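Local coordinates for carboxymuconolactone decarboxylase family protein (Thermotoga maritima, PDB 1VKE) that probably acts as a peroxiredoxin-like oxidoreductase in the antioxidant response, as a six-chain, all-helical member of the AhpD-like carboxymuconolactone decarboxylase family, at residues E[60-68]-E[92-103]; E[72-83]-E[110-121]. All blocks are in the same frame, centred on the assembly; numbering follows the deposited sequence. Where two conformers were deposited one is given.

Contact 1: E[60-68]-E[92-103]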
loop_
_atom_site.group_PDB
_atom_site.type_symbol
_atom_site.label_atom_id
_atom_site.label_comp_id
_atom_site.label_asym_id
_atom_site.label_seq_id
_atom_site.Cartn_x
_atom_site.Cartn_y
_atom_site.Cartn_z
ATOM N N LEU E 60 -0.619 5.427 20.444
ATOM C CA LEU E 60 -0.611 6.515 19.477
ATOM C C LEU E 60 0.246 6.164 18.252
ATOM O O LEU E 60 -0.112 6.464 17.121
ATOM C CB LEU E 60 -0.147 7.815 20.108
ATOM C CG LEU E 60 -1.189 8.457 21.025
ATOM C CD1 LEU E 60 -0.434 9.471 21.899
ATOM C CD2 LEU E 60 -2.315 9.133 20.250
ATOM N N MET E 61 1.370 5.493 18.444
ATOM C CA MET E 61 2.144 4.983 17.298
ATOM C C MET E 61 1.396 3.945 16.491
ATOM O O MET E 61 1.445 3.972 15.260
ATOM C CB MET E 61 3.493 4.415 17.772
ATOM C CG MET E 61 4.400 5.468 18.354
ATOM S SD MET E 61 5.851 4.698 19.146
ATOM C CE MET E 61 6.752 6.205 19.442
ATOM N N GLY E 62 0.700 3.034 17.168
ATOM C CA GLY E 62 -0.137 2.077 16.489
ATOM C C GLY E 62 -1.180 2.817 15.622
ATOM O O GLY E 62 -1.530 2.413 14.488
ATOM N N LEU E 63 -1.740 3.885 16.181
ATOM C CA LEU E 63 -2.760 4.683 15.465
ATOM C C LEU E 63 -2.166 5.309 14.205
ATOM O O LEU E 63 -2.767 5.245 13.101
ATOM C CB LEU E 63 -3.331 5.770 16.382
ATOM C CG LEU E 63 -4.363 6.711 15.771
ATOM C CD1 LEU E 63 -5.570 5.970 15.308
ATOM C CD2 LEU E 63 -4.806 7.752 16.788
ATOM N N VAL E 64 -0.996 5.923 14.341
ATOM C CA VAL E 64 -0.323 6.531 13.192
ATOM C C VAL E 64 -0.065 5.469 12.116
ATOM O O VAL E 64 -0.373 5.689 10.933
ATOM C CB VAL E 64 0.990 7.253 13.620
ATOM C CG1 VAL E 64 1.823 7.664 12.404
ATOM C CG2 VAL E 64 0.607 8.470 14.452
ATOM N N ALA E 65 0.535 4.334 12.512
ATOM C CA ALA E 65 0.884 3.292 11.538
ATOM C C ALA E 65 -0.388 2.783 10.837
ATOM O O ALA E 65 -0.388 2.615 9.597
ATOM C CB ALA E 65 1.599 2.146 12.206
ATOM N N SER E 66 -1.439 2.541 11.602
ATOM C CA SER E 66 -2.712 1.993 11.072
ATOM C C SER E 66 -3.394 2.985 10.148
ATOM O O SER E 66 -4.076 2.585 9.232
ATOM C CB SER E 66 -3.657 1.685 12.254
ATOM O OG SER E 66 -3.093 0.685 13.111
ATOM N N THR E 67 -3.239 4.281 10.403
ATOM C CA THR E 67 -3.837 5.302 9.560
ATOM C C THR E 67 -3.108 5.473 8.225
ATOM O O THR E 67 -3.735 5.543 7.176
ATOM C CB THR E 67 -3.913 6.644 10.332
ATOM O OG1 THR E 67 -4.669 6.454 11.531
ATOM C CG2 THR E 67 -4.635 7.718 9.499
ATOM N N VAL E 68 -1.773 5.562 8.230
ATOM C CA VAL E 68 -1.066 5.740 6.982
ATOM C C VAL E 68 -1.196 4.488 6.090
ATOM O O VAL E 68 -1.097 4.568 4.839
ATOM C CB VAL E 68 0.452 6.102 7.121
ATOM C CG1 VAL E 68 0.612 7.403 7.840
ATOM C CG2 VAL E 68 1.245 4.998 7.749
ATOM N N ILE E 92 -4.605 12.967 20.095
ATOM C CA ILE E 92 -5.014 12.118 18.967
ATOM C C ILE E 92 -4.993 12.873 17.634
ATOM O O ILE E 92 -4.462 12.349 16.648
ATOM C CB ILE E 92 -6.408 11.497 19.245
ATOM C CG1 ILE E 92 -6.276 10.506 20.398
ATOM C CG2 ILE E 92 -6.971 10.833 17.995
ATOM C CD1 ILE E 92 -7.635 10.072 21.001
ATOM N N PHE E 93 -5.497 14.105 17.610
ATOM C CA PHE E 93 -5.503 14.878 16.356
ATOM C C PHE E 93 -4.097 15.253 15.903
ATOM O O PHE E 93 -3.820 15.206 14.712
ATOM C CB PHE E 93 -6.379 16.128 16.437
ATOM C CG PHE E 93 -7.841 15.874 16.722
ATOM C CD1 PHE E 93 -8.495 14.761 16.281
ATOM C CD2 PHE E 93 -8.565 16.822 17.427
ATOM C CE1 PHE E 93 -9.852 14.574 16.567
ATOM C CE2 PHE E 93 -9.923 16.639 17.701
ATOM C CZ PHE E 93 -10.556 15.507 17.259
ATOM N N GLU E 94 -3.190 15.526 16.836
ATOM C CA GLU E 94 -1.791 15.828 16.452
ATOM C C GLU E 94 -1.123 14.632 15.825
ATOM O O GLU E 94 -0.358 14.769 14.861
ATOM C CB GLU E 94 -0.973 16.333 17.641
ATOM C CG GLU E 94 -1.368 17.736 18.096
ATOM C CD GLU E 94 -0.530 18.291 19.242
ATOM O OE1 GLU E 94 0.617 17.839 19.429
ATOM O OE2 GLU E 94 -1.049 19.187 19.968
ATOM N N ALA E 95 -1.436 13.441 16.332
ATOM C CA ALA E 95 -0.960 12.209 15.708
ATOM C C ALA E 95 -1.588 11.953 14.356
ATOM O O ALA E 95 -0.893 11.565 13.405
ATOM C CB ALA E 95 -1.222 11.037 16.636
ATOM N N LEU E 96 -2.902 12.157 14.228
ATOM C CA LEU E 96 -3.583 11.900 12.974
ATOM C C LEU E 96 -3.072 12.870 11.881
ATOM O O LEU E 96 -3.067 12.519 10.701
ATOM C CB LEU E 96 -5.111 11.994 13.133
ATOM C CG LEU E 96 -5.818 10.880 13.918
ATOM C CD1 LEU E 96 -7.279 11.244 14.238
ATOM C CD2 LEU E 96 -5.724 9.553 13.148
ATOM N N ASP E 97 -2.704 14.084 12.281
ATOM C CA ASP E 97 -2.166 15.084 11.331
ATOM C C ASP E 97 -0.855 14.610 10.702
ATOM O O ASP E 97 -0.623 14.810 9.504
ATOM C CB ASP E 97 -1.908 16.410 12.015
ATOM C CG ASP E 97 -3.125 17.287 12.117
ATOM O OD1 ASP E 97 -4.115 17.063 11.382
ATOM O OD2 ASP E 97 -3.124 18.284 12.888
ATOM N N ILE E 98 -0.012 13.940 11.491
ATOM C CA ILE E 98 1.223 13.348 10.975
ATOM C C ILE E 98 0.874 12.284 9.955
ATOM O O ILE E 98 1.433 12.239 8.869
ATOM C CB ILE E 98 2.101 12.791 12.135
ATOM C CG1 ILE E 98 2.758 13.937 12.917
ATOM C CG2 ILE E 98 3.152 11.884 11.602
ATOM C CD1 ILE E 98 3.312 13.575 14.288
ATOM N N ALA E 99 -0.047 11.402 10.308
ATOM C CA ALA E 99 -0.503 10.365 9.382
ATOM C C ALA E 99 -1.065 10.937 8.069
ATOM O O ALA E 99 -0.797 10.425 6.985
ATOM C CB ALA E 99 -1.568 9.487 10.041
ATOM N N LEU E 100 -1.876 11.971 8.187
ATOM C CA LEU E 100 -2.471 12.602 7.022
ATOM C C LEU E 100 -1.415 13.193 6.072
ATOM O O LEU E 100 -1.470 13.009 4.843
ATOM C CB LEU E 100 -3.432 13.701 7.455
ATOM C CG LEU E 100 -4.071 14.583 6.390
ATOM C CD1 LEU E 100 -4.928 13.759 5.457
ATOM C CD2 LEU E 100 -4.894 15.681 7.058
ATOM N N VAL E 101 -0.478 13.952 6.637
ATOM C CA VAL E 101 0.537 14.587 5.810
ATOM C C VAL E 101 1.427 13.542 5.149
ATOM O O VAL E 101 1.708 13.630 3.929
ATOM C CB VAL E 101 1.327 15.648 6.615
ATOM C CG1 VAL E 101 2.493 16.145 5.833
ATOM C CG2 VAL E 101 0.378 16.801 6.968
ATOM N N VAL E 102 1.843 12.536 5.920
ATOM C CA VAL E 102 2.775 11.519 5.448
ATOM C C VAL E 102 2.122 10.592 4.418
ATOM O O VAL E 102 2.714 10.241 3.387
ATOM C CB VAL E 102 3.336 10.688 6.623
ATOM C CG1 VAL E 102 4.139 9.469 6.125
ATOM C CG2 VAL E 102 4.203 11.551 7.556
ATOM N N GLY E 103 0.881 10.213 4.711
ATOM C CA GLY E 103 0.160 9.235 3.920
ATOM C C GLY E 103 -0.663 9.774 2.791
ATOM O O GLY E 103 -1.064 9.005 1.914
HETATM O O HOH W 1 -1.354 6.095 2.596
#

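Contact 2: E[72-83]-E[110-121]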
loop_
_atom_site.group_PDB
_atom_site.type_symbol
_atom_site.label_atom_id
_atom_site.label_comp_id
_atom_site.label_asym_id
_atom_site.label_seq_id
_atom_site.Cartn_x
_atom_site.Cartn_y
_atom_site.Cartn_z
ATOM N N ASP E 72 -9.005 0.339 8.610
ATOM C CA ASP E 72 -10.033 0.848 9.487
ATOM C C ASP E 72 -10.190 0.109 10.794
ATOM O O ASP E 72 -10.363 0.729 11.841
ATOM C CB ASP E 72 -11.357 0.921 8.751
ATOM C CG ASP E 72 -11.378 2.053 7.735
ATOM O OD1 ASP E 72 -10.723 3.096 7.954
ATOM O OD2 ASP E 72 -11.969 1.947 6.673
ATOM N N ASP E 73 -10.201 -1.220 10.762
ATOM C CA ASP E 73 -10.386 -1.955 12.025
ATOM C C ASP E 73 -9.179 -1.737 12.939
ATOM O O ASP E 73 -9.321 -1.721 14.174
ATOM C CB ASP E 73 -10.496 -3.452 11.773
ATOM C CG ASP E 73 -11.878 -3.898 11.449
ATOM O OD1 ASP E 73 -12.832 -3.095 11.505
ATOM O OD2 ASP E 73 -12.056 -5.074 11.079
ATOM N N CYS E 74 -7.977 -1.575 12.376
ATOM C CA CYS E 74 -6.779 -1.334 13.181
ATOM C C CYS E 74 -6.847 0.069 13.805
ATOM O O CYS E 74 -6.504 0.294 14.985
ATOM C CB CYS E 74 -5.499 -1.382 12.352
ATOM S SG CYS E 74 -5.329 -2.865 11.329
ATOM N N ILE E 75 -7.303 1.029 13.005
ATOM C CA ILE E 75 -7.504 2.400 13.495
ATOM C C ILE E 75 -8.461 2.399 14.697
ATOM O O ILE E 75 -8.213 3.017 15.766
ATOM C CB ILE E 75 -8.087 3.314 12.376
ATOM C CG1 ILE E 75 -7.013 3.543 11.311
ATOM C CG2 ILE E 75 -8.565 4.679 12.985
ATOM C CD1 ILE E 75 -7.516 4.211 10.072
ATOM N N ARG E 76 -9.586 1.714 14.518
ATOM C CA ARG E 76 -10.585 1.600 15.600
ATOM C C ARG E 76 -10.012 1.001 16.896
ATOM O O ARG E 76 -10.216 1.532 17.988
ATOM C CB ARG E 76 -11.794 0.792 15.153
ATOM C CG ARG E 76 -12.722 1.498 14.206
ATOM C CD ARG E 76 -13.852 0.545 13.667
ATOM N NE ARG E 76 -14.502 1.092 12.471
ATOM C CZ ARG E 76 -14.511 0.535 11.239
ATOM N NH1 ARG E 76 -13.890 -0.615 10.976
ATOM N NH2 ARG E 76 -15.159 1.151 10.250
ATOM N N TYR E 77 -9.259 -0.089 16.758
ATOM C CA TYR E 77 -8.659 -0.769 17.870
ATOM C C TYR E 77 -7.750 0.211 18.615
ATOM O O TYR E 77 -7.838 0.389 19.828
ATOM C CB TYR E 77 -7.803 -2.003 17.421
ATOM C CG TYR E 77 -7.066 -2.584 18.600
ATOM C CD1 TYR E 77 -7.673 -3.479 19.457
ATOM C CD2 TYR E 77 -5.724 -2.259 18.835
ATOM C CE1 TYR E 77 -6.995 -3.959 20.599
ATOM C CE2 TYR E 77 -5.057 -2.738 19.968
ATOM C CZ TYR E 77 -5.700 -3.592 20.821
ATOM O OH TYR E 77 -5.058 -4.108 21.932
ATOM N N HIS E 78 -6.839 0.865 17.895
ATOM C CA HIS E 78 -5.906 1.786 18.605
ATOM C C HIS E 78 -6.585 3.028 19.173
ATOM O O HIS E 78 -6.132 3.566 20.191
ATOM C CB HIS E 78 -4.732 2.117 17.706
ATOM C CG HIS E 78 -3.860 0.939 17.480
ATOM N ND1 HIS E 78 -3.078 0.375 18.474
ATOM C CD2 HIS E 78 -3.652 0.191 16.371
ATOM C CE1 HIS E 78 -2.460 -0.681 17.980
ATOM N NE2 HIS E 78 -2.762 -0.795 16.695
ATOM N N LEU E 79 -7.655 3.496 18.545
ATOM C CA LEU E 79 -8.419 4.601 19.124
ATOM C C LEU E 79 -8.992 4.175 20.450
ATOM O O LEU E 79 -8.965 4.931 21.435
ATOM C CB LEU E 79 -9.577 5.066 18.214
ATOM C CG LEU E 79 -9.202 6.042 17.101
ATOM C CD1 LEU E 79 -10.375 6.249 16.124
ATOM C CD2 LEU E 79 -8.710 7.392 17.668
ATOM N N VAL E 80 -9.584 2.984 20.515
ATOM C CA VAL E 80 -10.106 2.528 21.831
ATOM C C VAL E 80 -8.991 2.564 22.891
ATOM O O VAL E 80 -9.171 3.065 24.004
ATOM C CB VAL E 80 -10.743 1.114 21.744
ATOM C CG1 VAL E 80 -11.140 0.586 23.085
ATOM C CG2 VAL E 80 -11.926 1.151 20.810
ATOM N N ARG E 81 -7.836 1.989 22.539
ATOM C CA ARG E 81 -6.753 1.880 23.514
ATOM C C ARG E 81 -6.251 3.270 23.891
ATOM O O ARG E 81 -5.943 3.534 25.074
ATOM C CB ARG E 81 -5.600 1.106 22.886
ATOM C CG ARG E 81 -5.888 -0.346 22.652
ATOM C CD ARG E 81 -5.939 -1.147 23.938
ATOM N NE ARG E 81 -4.657 -1.005 24.659
ATOM C CZ ARG E 81 -4.499 -0.443 25.862
ATOM N NH1 ARG E 81 -5.536 -0.006 26.558
ATOM N NH2 ARG E 81 -3.283 -0.361 26.382
ATOM N N CYS E 82 -6.143 4.183 22.911
ATOM C CA CYS E 82 -5.698 5.569 23.223
ATOM C C CYS E 82 -6.664 6.238 24.225
ATOM O O CYS E 82 -6.259 6.878 25.201
ATOM C CB CYS E 82 -5.633 6.428 21.982
ATOM S SG CYS E 82 -4.208 6.010 20.890
ATOM N N VAL E 83 -7.939 6.106 23.958
ATOM C CA VAL E 83 -8.953 6.655 24.890
ATOM C C VAL E 83 -8.853 6.028 26.283
ATOM O O VAL E 83 -8.825 6.734 27.328
ATOM C CB VAL E 83 -10.382 6.485 24.297
ATOM C CG1 VAL E 83 -11.481 6.766 25.311
ATOM C CG2 VAL E 83 -10.527 7.390 23.070
ATOM N N HIS E 110 -10.397 7.589 5.708
ATOM C CA HIS E 110 -10.104 6.892 6.943
ATOM C C HIS E 110 -10.050 7.818 8.125
ATOM O O HIS E 110 -10.487 7.457 9.208
ATOM C CB HIS E 110 -8.792 6.119 6.807
ATOM C CG HIS E 110 -8.870 5.118 5.722
ATOM N ND1 HIS E 110 -9.404 3.867 5.903
ATOM C CD2 HIS E 110 -8.590 5.225 4.403
ATOM C CE1 HIS E 110 -9.386 3.218 4.748
ATOM N NE2 HIS E 110 -8.946 4.038 3.812
ATOM N N LEU E 111 -9.528 9.019 7.924
ATOM C CA LEU E 111 -9.496 10.034 8.996
ATOM C C LEU E 111 -10.919 10.439 9.367
ATOM O O LEU E 111 -11.253 10.600 10.552
ATOM C CB LEU E 111 -8.677 11.231 8.530
ATOM C CG LEU E 111 -8.727 12.470 9.408
ATOM C CD1 LEU E 111 -8.005 12.183 10.704
ATOM C CD2 LEU E 111 -8.115 13.649 8.678
ATOM N N ARG E 112 -11.789 10.558 8.383
ATOM C CA ARG E 112 -13.206 10.836 8.628
ATOM C C ARG E 112 -13.838 9.766 9.491
ATOM O O ARG E 112 -14.542 10.067 10.482
ATOM C CB ARG E 112 -13.957 10.935 7.303
ATOM C CG ARG E 112 -15.475 10.877 7.402
ATOM C CD ARG E 112 -16.175 10.879 6.039
ATOM N NE ARG E 112 -16.811 9.594 5.716
ATOM C CZ ARG E 112 -16.196 8.494 5.258
ATOM N NH1 ARG E 112 -14.884 8.452 5.065
ATOM N NH2 ARG E 112 -16.925 7.410 5.005
ATOM N N ARG E 113 -13.599 8.515 9.146
ATOM C CA ARG E 113 -14.139 7.421 9.925
ATOM C C ARG E 113 -13.550 7.420 11.326
ATOM O O ARG E 113 -14.250 7.132 12.303
ATOM C CB ARG E 113 -13.900 6.079 9.201
ATOM C CG ARG E 113 -14.800 5.968 8.014
ATOM C CD ARG E 113 -14.938 4.606 7.524
ATOM N NE ARG E 113 -13.792 4.272 6.723
ATOM C CZ ARG E 113 -13.700 4.488 5.409
ATOM N NH1 ARG E 113 -14.661 5.080 4.727
ATOM N NH2 ARG E 113 -12.611 4.118 4.770
ATOM N N ALA E 114 -12.274 7.733 11.437
ATOM C CA ALA E 114 -11.602 7.768 12.729
ATOM C C ALA E 114 -12.228 8.815 13.653
ATOM O O ALA E 114 -12.447 8.538 14.833
ATOM C CB ALA E 114 -10.115 8.036 12.563
ATOM N N VAL E 115 -12.487 10.000 13.113
ATOM C CA VAL E 115 -13.053 11.092 13.911
ATOM C C VAL E 115 -14.456 10.738 14.356
ATOM O O VAL E 115 -14.815 10.962 15.527
ATOM C CB VAL E 115 -12.972 12.436 13.162
ATOM C CG1 VAL E 115 -13.823 13.492 13.877
ATOM C CG2 VAL E 115 -11.505 12.881 13.146
ATOM N N GLY E 116 -15.209 10.111 13.484
ATOM C CA GLY E 116 -16.553 9.632 13.803
ATOM C C GLY E 116 -16.588 8.611 14.925
ATOM O O GLY E 116 -17.413 8.687 15.858
ATOM N N PHE E 117 -15.647 7.681 14.870
ATOM C CA PHE E 117 -15.527 6.673 15.876
ATOM C C PHE E 117 -15.090 7.264 17.199
ATOM O O PHE E 117 -15.636 6.917 18.242
ATOM C CB PHE E 117 -14.550 5.609 15.435
ATOM C CG PHE E 117 -14.567 4.403 16.293
ATOM C CD1 PHE E 117 -15.714 3.627 16.404
ATOM C CD2 PHE E 117 -13.463 4.050 17.027
ATOM C CE1 PHE E 117 -15.740 2.502 17.226
ATOM C CE2 PHE E 117 -13.474 2.914 17.838
ATOM C CZ PHE E 117 -14.606 2.142 17.936
ATOM N N LEU E 118 -14.135 8.183 17.164
ATOM C CA LEU E 118 -13.705 8.865 18.391
ATOM C C LEU E 118 -14.900 9.580 19.037
ATOM O O LEU E 118 -15.086 9.531 20.266
ATOM C CB LEU E 118 -12.597 9.839 18.082
ATOM C CG LEU E 118 -12.047 10.672 19.239
ATOM C CD1 LEU E 118 -11.495 9.784 20.326
ATOM C CD2 LEU E 118 -10.997 11.643 18.748
ATOM N N GLU E 119 -15.735 10.200 18.214
ATOM C CA GLU E 119 -16.941 10.884 18.755
ATOM C C GLU E 119 -17.851 9.899 19.451
ATOM O O GLU E 119 -18.412 10.222 20.540
ATOM C CB GLU E 119 -17.635 11.675 17.665
ATOM C CG GLU E 119 -16.834 12.936 17.416
ATOM C CD GLU E 119 -17.298 13.764 16.233
ATOM O OE1 GLU E 119 -18.271 13.367 15.563
ATOM O OE2 GLU E 119 -16.657 14.823 15.988
ATOM N N GLU E 120 -18.012 8.711 18.872
ATOM C CA GLU E 120 -18.812 7.658 19.505
ATOM C C GLU E 120 -18.235 7.251 20.868
ATOM O O GLU E 120 -18.985 7.111 21.855
ATOM C CB GLU E 120 -18.896 6.433 18.588
ATOM C CG GLU E 120 -19.837 5.350 19.082
ATOM C CD GLU E 120 -19.872 4.133 18.146
ATOM O OE1 GLU E 120 -19.461 4.274 16.948
ATOM O OE2 GLU E 120 -20.304 3.048 18.620
ATOM N N LEU E 121 -16.910 7.093 20.940
ATOM C CA LEU E 121 -16.255 6.747 22.205
ATOM C C LEU E 121 -16.442 7.862 23.256
ATOM O O LEU E 121 -16.680 7.579 24.418
ATOM C CB LEU E 121 -14.756 6.507 22.000
ATOM C CG LEU E 121 -14.433 5.333 21.064
ATOM C CD1 LEU E 121 -12.944 5.247 20.816
ATOM C CD2 LEU E 121 -14.964 4.035 21.618
HETATM O O HOH W 2 -10.879 4.829 10.128
#

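Contact 1: E[60-68]-E[92-103]
Helices 55-68 and 89-103 of the AhpD-like helical fold pack side by side here, with Val64, Thr67 and Val68 lying on Ala95 and Ala99. The two segments run in the same general direction, their axes crossing at -30° and coming within 8.7 Å. Small residues permit that closeness. Ala99 CB touches Thr67 CG2 at 3.6 Å, and Val64 CG2 rests on Ala95, 3.8 Å from its CB. Val68 CG1 lies anti to its own carbonyl carbon (chi1 -62°), which brings this branch over the Ala99 backbone, 3.4 Å from Ala99 O. Toward the C-terminal ends the two backbones close in further: the CA atoms of Val68 and Gly103 are 4.8 Å apart, and a CB on Gly103 would crowd Val68 CA and clash with Ala99 O. A water lies within hydrogen-bonding distance of both Val68 O and Gly103 O there. Toward the other end, larger residues take over. Leu63 CD2 meets Ile92 CG2 at 4.0 Å, the two side chains crossing at about a right angle, while Leu96 CD2 reaches both Leu63 CG and Thr67 OG1. That hydroxyl is buried but satisfied, since it donates to Leu63 O at 2.7 Å from above the carbonyl plane, opposite the face used by Thr67 N. With no direct hydrogen bond across it, the interface is the close, roughly parallel apolar helix packing that builds the buried core of this helical bundle.

Contact 2: E[72-83]-E[110-121]
Leu79 of helix 72-84 fits as a knob into the hole formed by Ala114, Phe117, Leu118 and Leu121 of helix 108-127, a knobs-into-holes packing between two roughly parallel helices of the AhpD-like fold. Its CD1 comes within 3.3 Å of Ala114 O and also meets the edge of the Phe117 ring. Arg76 CG makes a CH-pi contact over one face of that ring, 3.9 Å from the centroid and close to the normal, and Leu121 CG, from the ring's own helix, lies over the opposite face toward its rim. With CG of Phe117 anti to the backbone N (chi1 -169°), the ring swings across to helix 72-84, where Val80 CG2 touches its edge. Val83 CG2 closes one end against Leu118 CD1 at 3.8 Å; in the other direction Ile75 CG2 sits on Ala114 CB. Beyond Ile75 the contact turns polar. His110 ND1 gives Asp72 OD1 a fairly straight bond of 2.6 Å (162° at the hydrogen), with the oxygen near the ring plane but approached from above the carboxylate plane. Asp72 OD2 forms a salt bridge with Arg113, whose NE and NH2 each make a weak, bent bond to it. With an alanine here, His110 ND1 would probably be left without its acceptor and the Arg113 guanidinium without this counter-charge, both freer to turn. One water donates to Asp72 OD1 and to His110 O, 2.8 Å from each.

The two contacts alternate along the chain and touch each other directly, their centres about 11 Å apart. Helices 55-68 and 72-84 follow one another and meet side by side: Ser66 OG lies 3.3 Å from both Cys74 CB and His78 CD2, and Ile75 touches Thr67. On the other flank, Ile92 of contact 1 packs on Leu79 and Leu118 of contact 2. Cys71 and Cys74 form a disulfide, and with His78 they match the C-x-x-C-x-x-x-H pattern of AhpD, so this junction is probably the redox centre. An unidentified bound molecule is hydrogen-bonded to Ser66 OG, and His78 NE2 is likewise hydrogen-bonded to unidentified bound material, consistent with a pocket between the contacts.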